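PDB 3KZX: HAD-superfamily hydrolase, subfamily IA, variant 1 from Ehrlichia chaffeensis, which probably hydrolyses 2-phosphoglycolate to glycolate and phosphate, as a member of the HAD-like hydrolase superfamily. Local coordinates for residues T47-L52 with I60-I65; D53-K58 with G79-E84. One frame throughout, in Å; residues are numbered along the deposited sequence. Where two conformers were deposited one is given.

Contact 1. Residues T47-L52 with I60-I65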
ATOM      1  N   THR A  47      -7.500  10.691  13.899  1.00 16.47           N
ATOM      2  CA  THR A  47      -6.125  10.350  13.573  1.00 15.54           C
ATOM      3  C   THR A  47      -5.307  11.562  13.201  1.00 14.29           C
ATOM      4  O   THR A  47      -4.189  11.709  13.676  1.00 13.41           O
ATOM      5  CB  THR A  47      -6.034   9.334  12.434  1.00 16.05           C
ATOM      6  OG1 THR A  47      -6.802   8.182  12.783  1.00 18.22           O
ATOM      7  CG2 THR A  47      -4.571   8.918  12.240  1.00 15.07           C
ATOM      8  N   PHE A  48      -5.857  12.453  12.374  1.00 13.68           N
ATOM      9  CA  PHE A  48      -5.075  13.629  11.992  1.00 13.29           C
ATOM     10  C   PHE A  48      -4.948  14.664  13.123  1.00 12.76           C
ATOM     11  O   PHE A  48      -3.945  15.353  13.194  1.00 10.32           O
ATOM     12  CB  PHE A  48      -5.523  14.239  10.663  1.00 13.84           C
ATOM     13  CG  PHE A  48      -4.389  14.460   9.709  1.00 15.06           C
ATOM     14  CD1 PHE A  48      -3.552  15.543   9.852  1.00 19.33           C
ATOM     15  CD2 PHE A  48      -4.153  13.576   8.676  1.00 20.35           C
ATOM     16  CE1 PHE A  48      -2.496  15.733   8.997  1.00 20.37           C
ATOM     17  CE2 PHE A  48      -3.097  13.758   7.820  1.00 20.44           C
ATOM     18  CZ  PHE A  48      -2.261  14.832   7.989  1.00 20.06           C
ATOM     19  N   TYR A  49      -5.945  14.741  14.004  1.00 12.89           N
ATOM     20  CA  TYR A  49      -5.820  15.554  15.216  1.00 14.42           C
ATOM     21  C   TYR A  49      -4.604  15.115  16.031  1.00 15.40           C
ATOM     22  O   TYR A  49      -3.823  15.958  16.466  1.00 16.61           O
ATOM     23  CB  TYR A  49      -7.084  15.487  16.085  1.00 15.09           C
ATOM     24  CG  TYR A  49      -8.248  16.330  15.586  1.00 14.70           C
ATOM     25  CD1 TYR A  49      -8.073  17.648  15.215  1.00 16.75           C
ATOM     26  CD2 TYR A  49      -9.531  15.800  15.517  1.00 16.55           C
ATOM     27  CE1 TYR A  49      -9.148  18.419  14.779  1.00 17.26           C
ATOM     28  CE2 TYR A  49     -10.613  16.556  15.077  1.00 15.39           C
ATOM     29  CZ  TYR A  49     -10.416  17.868  14.700  1.00 17.85           C
ATOM     30  OH  TYR A  49     -11.497  18.634  14.274  1.00 15.38           O
ATOM     31  N   GLN A  50      -4.436  13.808  16.216  1.00 15.23           N
ATOM     32  CA  GLN A  50      -3.270  13.268  16.954  1.00 15.78           C
ATOM     33  C   GLN A  50      -1.965  13.663  16.272  1.00 14.72           C
ATOM     34  O   GLN A  50      -1.018  14.052  16.930  1.00 13.66           O
ATOM     35  CB  GLN A  50      -3.331  11.740  17.052  1.00 16.53           C
ATOM     36  CG  GLN A  50      -4.394  11.210  18.021  1.00 19.69           C
ATOM     37  CD  GLN A  50      -4.769   9.742  17.770  1.00 23.86           C
ATOM     38  OE1 GLN A  50      -4.385   9.137  16.754  1.00 27.73           O
ATOM     39  NE2 GLN A  50      -5.530   9.164  18.703  1.00 24.60           N
ATOM     40  N   VAL A  51      -1.924  13.588  14.941  1.00 12.92           N
ATOM     41  CA  VAL A  51      -0.734  13.999  14.211  1.00 12.08           C
ATOM     42  C   VAL A  51      -0.419  15.478  14.418  1.00 12.59           C
ATOM     43  O   VAL A  51       0.719  15.843  14.718  1.00 12.67           O
ATOM     44  CB  VAL A  51      -0.876  13.673  12.695  1.00 11.68           C
ATOM     45  CG1 VAL A  51       0.270  14.254  11.900  1.00  9.81           C
ATOM     46  CG2 VAL A  51      -0.976  12.141  12.478  1.00 10.69           C
ATOM     47  N   LEU A  52      -1.444  16.320  14.303  1.00 12.78           N
ATOM     48  CA  LEU A  52      -1.278  17.761  14.445  1.00 13.90           C
ATOM     49  C   LEU A  52      -0.882  18.086  15.866  1.00 14.59           C
ATOM     50  O   LEU A  52       0.011  18.906  16.084  1.00 14.22           O
ATOM     51  CB  LEU A  52      -2.557  18.524  14.060  1.00 13.17           C
ATOM     52  CG  LEU A  52      -2.888  18.495  12.564  1.00 13.80           C
ATOM     53  CD1 LEU A  52      -4.317  18.933  12.315  1.00 12.06           C
ATOM     54  CD2 LEU A  52      -1.884  19.348  11.760  1.00 12.53           C
ATOM     55  N   ILE A  60      -6.646  23.532  15.988  1.00 19.25           N
ATOM     56  CA  ILE A  60      -7.132  23.289  14.620  1.00 19.32           C
ATOM     57  C   ILE A  60      -8.505  22.636  14.677  1.00 18.87           C
ATOM     58  O   ILE A  60      -8.671  21.597  15.307  1.00 19.73           O
ATOM     59  CB  ILE A  60      -6.166  22.367  13.821  1.00 19.00           C
ATOM     60  CG1 ILE A  60      -4.728  22.902  13.884  1.00 18.85           C
ATOM     61  CG2 ILE A  60      -6.612  22.242  12.376  1.00 18.38           C
ATOM     62  CD1 ILE A  60      -4.565  24.347  13.437  1.00 16.90           C
ATOM     63  N   ASP A  61      -9.484  23.239  14.026  1.00 18.25           N
ATOM     64  CA  ASP A  61     -10.814  22.662  13.961  1.00 18.12           C
ATOM     65  C   ASP A  61     -11.040  22.202  12.531  1.00 17.33           C
ATOM     66  O   ASP A  61     -11.123  23.021  11.617  1.00 17.99           O
ATOM     67  CB  ASP A  61     -11.864  23.696  14.379  1.00 18.75           C
ATOM     68  CG  ASP A  61     -13.276  23.123  14.471  1.00 19.92           C
ATOM     69  OD1 ASP A  61     -14.185  23.869  14.896  1.00 24.08           O
ATOM     70  OD2 ASP A  61     -13.494  21.957  14.139  1.00 19.99           O
ATOM     71  N   LEU A  62     -11.120  20.893  12.361  1.00 15.91           N
ATOM     72  CA  LEU A  62     -11.394  20.259  11.080  1.00 15.12           C
ATOM     73  C   LEU A  62     -12.834  19.769  11.038  1.00 14.40           C
ATOM     74  O   LEU A  62     -13.257  19.202  10.034  1.00 14.70           O
ATOM     75  CB  LEU A  62     -10.470  19.035  10.891  1.00 15.18           C
ATOM     76  CG  LEU A  62      -8.970  19.303  10.915  1.00 14.53           C
ATOM     77  CD1 LEU A  62      -8.208  18.000  10.804  1.00 16.15           C
ATOM     78  CD2 LEU A  62      -8.580  20.296   9.807  1.00 14.30           C
ATOM     79  N   ASP A  63     -13.571  19.930  12.133  1.00 13.72           N
ATOM     80  CA  ASP A  63     -14.879  19.278  12.255  1.00 13.12           C
ATOM     81  C   ASP A  63     -15.896  19.836  11.260  1.00 11.82           C
ATOM     82  O   ASP A  63     -16.776  19.112  10.829  1.00 11.68           O
ATOM     83  CB  ASP A  63     -15.455  19.410  13.662  1.00 13.55           C
ATOM     84  CG  ASP A  63     -14.774  18.503  14.678  1.00 13.66           C
ATOM     85  OD1 ASP A  63     -14.067  17.570  14.297  1.00 15.75           O
ATOM     86  OD2 ASP A  63     -14.980  18.738  15.876  1.00 19.14           O
ATOM     87  N   SER A  64     -15.782  21.109  10.889  1.00 10.82           N
ATOM     88  CA  SER A  64     -16.707  21.728   9.941  0.50 10.32           C
ATOM     89  C   SER A  64     -16.197  21.658   8.491  1.00  9.90           C
ATOM     90  O   SER A  64     -16.868  22.070   7.570  1.00  9.15           O
ATOM     91  CB  SER A  64     -16.997  23.175  10.356  0.50 10.69           C
ATOM     92  OG  SER A  64     -15.811  23.961  10.470  0.50 10.71           O
ATOM     93  N   ILE A  65     -15.015  21.107   8.283  1.00  9.44           N
ATOM     94  CA  ILE A  65     -14.486  21.053   6.941  1.00  9.46           C
ATOM     95  C   ILE A  65     -14.962  19.776   6.245  1.00  9.06           C
ATOM     96  O   ILE A  65     -14.740  18.665   6.743  1.00  8.64           O
ATOM     97  CB  ILE A  65     -12.969  21.169   6.929  1.00  9.58           C
ATOM     98  CG1 ILE A  65     -12.562  22.509   7.579  1.00 10.96           C
ATOM     99  CG2 ILE A  65     -12.445  21.153   5.510  1.00 10.07           C
ATOM    100  CD1 ILE A  65     -11.101  22.726   7.591  1.00 12.48           C
TER
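Tyr-49 leaves its helix with CG anti to the carbonyl carbon (chi1 -77°), and this sends its hydroxyl across to the loop that holds Leu-62 and Asp-63. Asp-63 CG sits beside its own backbone N (chi1 -75°), and its OD1 meets that hydroxyl. Tyr-49 OH donates to Asp-63 OD1 at 2.8 Å. The hydroxyl arrives from above the carboxylate plane, and ring and carboxylate stand nearly perpendicular, 87° apart. Tyr-49 OH in turn accepts from Leu-62 N at 3.0 Å. Two bonds therefore fix the end of the ring. Along the ring edge, Tyr-49 CE1 lies 3.3 Å from Ile-60 O and also touches Leu-62 CG. One turn on, Leu-52 CD1 packs on Ile-60 CG2 at 4.0 Å, the two side chains crossing at about a right angle. Asp-61 shapes the loop from within: its OD2 accepts from Asp-63 N at 2.9 Å. Arg-45, earlier on the same helix, bonds to Leu-62 O and Ile-65 O. The loop folds back on the helix it follows, with an Asx turn at Asp-61 and a type I beta turn from Leu-62 to Ile-65, in a helical insertion consistent with the cap of subfamily I HAD hydrolases.

Contact 2. Residues D53-K58 with G79-E84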
ATOM      1  N   ASP A  53      -1.546  17.419  16.810  1.00 15.78           N
ATOM      2  CA  ASP A  53      -1.140  17.425  18.241  1.00 16.95           C
ATOM      3  C   ASP A  53       0.355  17.130  18.465  1.00 17.54           C
ATOM      4  O   ASP A  53       1.063  17.955  19.081  1.00 17.87           O
ATOM      5  CB  ASP A  53      -1.954  16.396  19.030  1.00 17.13           C
ATOM      6  CG  ASP A  53      -2.989  17.024  19.893  1.00 19.54           C
ATOM      7  OD1 ASP A  53      -2.743  17.095  21.138  1.00 19.89           O
ATOM      8  OD2 ASP A  53      -4.016  17.486  19.328  1.00 23.07           O
ATOM      9  N   GLN A  54       0.809  15.964  17.991  1.00 17.89           N
ATOM     10  CA  GLN A  54       2.236  15.556  18.051  1.00 18.75           C
ATOM     11  C   GLN A  54       3.119  16.655  17.458  1.00 17.80           C
ATOM     12  O   GLN A  54       4.203  16.949  17.982  1.00 17.86           O
ATOM     13  CB  GLN A  54       2.532  14.265  17.274  1.00 19.75           C
ATOM     14  CG  GLN A  54       1.820  12.962  17.697  1.00 24.23           C
ATOM     15  CD  GLN A  54       1.884  11.871  16.604  1.00 28.65           C
ATOM     16  OE1 GLN A  54       0.857  11.334  16.155  1.00 30.81           O
ATOM     17  NE2 GLN A  54       3.104  11.553  16.163  1.00 33.39           N
ATOM     18  N   MET A  55       2.639  17.281  16.387  1.00 16.12           N
ATOM     19  CA  MET A  55       3.396  18.298  15.664  1.00 15.38           C
ATOM     20  C   MET A  55       3.314  19.661  16.347  1.00 15.76           C
ATOM     21  O   MET A  55       3.884  20.635  15.855  1.00 15.16           O
ATOM     22  CB  MET A  55       2.908  18.395  14.206  1.00 15.40           C
ATOM     23  CG  MET A  55       3.136  17.121  13.392  1.00 14.11           C
ATOM     24  SD  MET A  55       2.705  17.139  11.622  1.00 13.89           S
ATOM     25  CE  MET A  55       3.961  18.216  10.900  1.00 12.59           C
ATOM     26  N   GLY A  56       2.590  19.728  17.468  1.00 16.29           N
ATOM     27  CA  GLY A  56       2.514  20.949  18.286  1.00 17.02           C
ATOM     28  C   GLY A  56       1.333  21.834  17.961  1.00 17.76           C
ATOM     29  O   GLY A  56       1.051  22.756  18.706  1.00 18.43           O
ATOM     30  N   TYR A  57       0.624  21.583  16.859  1.00 17.95           N
ATOM     31  CA  TYR A  57      -0.445  22.491  16.482  1.00 18.62           C
ATOM     32  C   TYR A  57      -1.561  22.469  17.539  1.00 19.77           C
ATOM     33  O   TYR A  57      -1.853  21.442  18.158  1.00 20.72           O
ATOM     34  CB  TYR A  57      -1.017  22.183  15.099  1.00 18.62           C
ATOM     35  CG  TYR A  57      -0.079  22.441  13.924  1.00 18.14           C
ATOM     36  CD1 TYR A  57      -0.172  23.606  13.156  1.00 18.26           C
ATOM     37  CD2 TYR A  57       0.893  21.516  13.578  1.00 18.47           C
ATOM     38  CE1 TYR A  57       0.682  23.821  12.073  1.00 18.44           C
ATOM     39  CE2 TYR A  57       1.741  21.720  12.509  1.00 18.33           C
ATOM     40  CZ  TYR A  57       1.638  22.863  11.762  1.00 19.23           C
ATOM     41  OH  TYR A  57       2.503  23.026  10.702  1.00 20.81           O
ATOM     42  N   LYS A  58      -2.105  23.648  17.793  1.00 20.08           N
ATOM     43  CA  LYS A  58      -3.442  23.820  18.338  1.00 20.77           C
ATOM     44  C   LYS A  58      -3.834  25.016  17.506  1.00 20.90           C
ATOM     45  O   LYS A  58      -3.006  25.463  16.707  1.00 22.13           O
ATOM     46  CB  LYS A  58      -3.410  24.141  19.835  1.00 21.07           C
ATOM     47  N   GLY A  79       2.131  23.517   5.104  1.00 16.70           N
ATOM     48  CA  GLY A  79       3.183  24.110   4.276  1.00 15.90           C
ATOM     49  C   GLY A  79       4.365  23.161   4.189  1.00 15.20           C
ATOM     50  O   GLY A  79       4.191  22.001   3.844  1.00 14.74           O
ATOM     51  N   LYS A  80       5.557  23.657   4.522  1.00 14.52           N
ATOM     52  CA  LYS A  80       6.791  22.849   4.517  1.00 14.75           C
ATOM     53  C   LYS A  80       6.715  21.551   5.334  1.00 14.16           C
ATOM     54  O   LYS A  80       7.424  20.591   5.028  1.00 15.97           O
ATOM     55  CB  LYS A  80       7.977  23.702   5.040  1.00 13.92           C
ATOM     56  N   ARG A  81       5.895  21.536   6.386  1.00 13.77           N
ATOM     57  CA  ARG A  81       5.751  20.378   7.274  1.00 13.70           C
ATOM     58  C   ARG A  81       4.769  19.290   6.765  1.00 13.78           C
ATOM     59  O   ARG A  81       4.428  18.371   7.520  1.00 13.21           O
ATOM     60  CB  ARG A  81       5.366  20.850   8.692  1.00 13.83           C
ATOM     61  CG  ARG A  81       6.454  21.673   9.391  1.00 14.25           C
ATOM     62  CD  ARG A  81       6.122  21.940  10.869  1.00 13.70           C
ATOM     63  NE  ARG A  81       6.352  20.750  11.680  1.00  9.83           N
ATOM     64  CZ  ARG A  81       6.028  20.619  12.967  1.00 12.25           C
ATOM     65  NH1 ARG A  81       5.407  21.594  13.628  1.00 11.99           N
ATOM     66  NH2 ARG A  81       6.316  19.488  13.607  1.00 11.95           N
ATOM     67  N   TRP A  82       4.319  19.395   5.507  1.00 13.99           N
ATOM     68  CA  TRP A  82       3.290  18.483   4.958  1.00 13.25           C
ATOM     69  C   TRP A  82       3.808  17.064   4.853  1.00 13.39           C
ATOM     70  O   TRP A  82       3.156  16.137   5.334  1.00 12.23           O
ATOM     71  CB  TRP A  82       2.782  18.956   3.579  1.00 14.31           C
ATOM     72  CG  TRP A  82       1.891  17.941   2.900  1.00 13.35           C
ATOM     73  CD1 TRP A  82       2.118  17.306   1.729  1.00 13.47           C
ATOM     74  CD2 TRP A  82       0.642  17.457   3.384  1.00 15.27           C
ATOM     75  NE1 TRP A  82       1.082  16.439   1.444  1.00 15.20           N
ATOM     76  CE2 TRP A  82       0.162  16.517   2.448  1.00 15.39           C
ATOM     77  CE3 TRP A  82      -0.114  17.710   4.531  1.00 16.69           C
ATOM     78  CZ2 TRP A  82      -1.051  15.837   2.621  1.00 16.75           C
ATOM     79  CZ3 TRP A  82      -1.323  17.029   4.704  1.00 17.54           C
ATOM     80  CH2 TRP A  82      -1.778  16.117   3.748  1.00 15.19           C
ATOM     81  N   LYS A  83       4.992  16.905   4.256  1.00 12.78           N
ATOM     82  CA  LYS A  83       5.639  15.608   4.138  1.00 12.86           C
ATOM     83  C   LYS A  83       5.806  14.936   5.504  1.00 12.38           C
ATOM     84  O   LYS A  83       5.477  13.767   5.644  1.00 12.26           O
ATOM     85  CB  LYS A  83       6.984  15.710   3.423  1.00 12.24           C
ATOM     86  N   GLU A  84       6.274  15.682   6.504  1.00 11.61           N
ATOM     87  CA  GLU A  84       6.386  15.151   7.867  1.00 10.96           C
ATOM     88  C   GLU A  84       5.012  14.684   8.362  1.00 10.10           C
ATOM     89  O   GLU A  84       4.891  13.623   8.927  1.00  9.37           O
ATOM     90  CB  GLU A  84       6.975  16.208   8.819  1.00 11.35           C
ATOM     91  CG  GLU A  84       6.584  16.041  10.289  1.00 11.37           C
ATOM     92  CD  GLU A  84       7.200  17.085  11.215  1.00 13.90           C
ATOM     93  OE1 GLU A  84       7.717  18.120  10.748  1.00 17.29           O
ATOM     94  OE2 GLU A  84       7.130  16.887  12.439  1.00 17.40           O
TER
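Arg-81 reaches across to the end of helix 45-54 and binds the main chain there. Its NH1 donates to Met-55 O at 2.9 Å. The bond is bent at the hydrogen (144°). It lies in the carbonyl plane but is tilted from the guanidinium plane. The Met-55 side chain runs past Arg-81 in the opposite direction, and its bend at chi3 (70°) places CE over one face of the guanidinium, with CE 3.6 Å from Arg-81 NE. The same methyl meets Glu-84, with CE 3.4 Å from Glu-84 CD. Tyr-57 and Arg-81 come from opposite directions, and Tyr-57 OH lies 3.8 Å from Arg-81 CD.

Further out, Glu-84 sets the guanidinium. Arg-81 grips Glu-84 side-on in a salt bridge: Arg-81 NE bonds to Glu-84 OE1 at 3.1 Å. Arg-81 NH2 bonds to Glu-84 OE2 at 3.0 Å. Both carboxylate oxygens are approached from above their plane. The carbonyl of Met-55 is set by the helix end, where Gly-56 closes a Schellman motif with positive phi and Gly-56 N bonds to Asp-53 O at 2.8 Å. Ala-85 and Leu-88 of helix 82-95 also touch the Met-55 side chain.

All three side-chain nitrogens of Arg-81 thus have acceptors. The carboxylate probably balances its charge, and Met-55 O, at the partly negative C-terminal end of helix 45-54, would probably attract the cation too.

From the N terminus, the chain first runs along helix 45-54, whose body gives 47-52 to contact 1 and whose C-terminal end runs into 53-58 of contact 2. Past 53-58 it reaches 60-65, where contact 1 closes a loop with seven residues between its segments. Helix 70-78 follows, and the chain then reaches 79-84, where contact 2 closes a longer loop of 20 residues. The segments alternate, so the two loops cross and neither encloses the other. Leu-52 O and Tyr-57 N are probably hydrogen-bonded at 2.9 Å, and Phe-48 packs on Trp-82. Together the contacts tie helix 45-54 to its following loop and to helix 82-95.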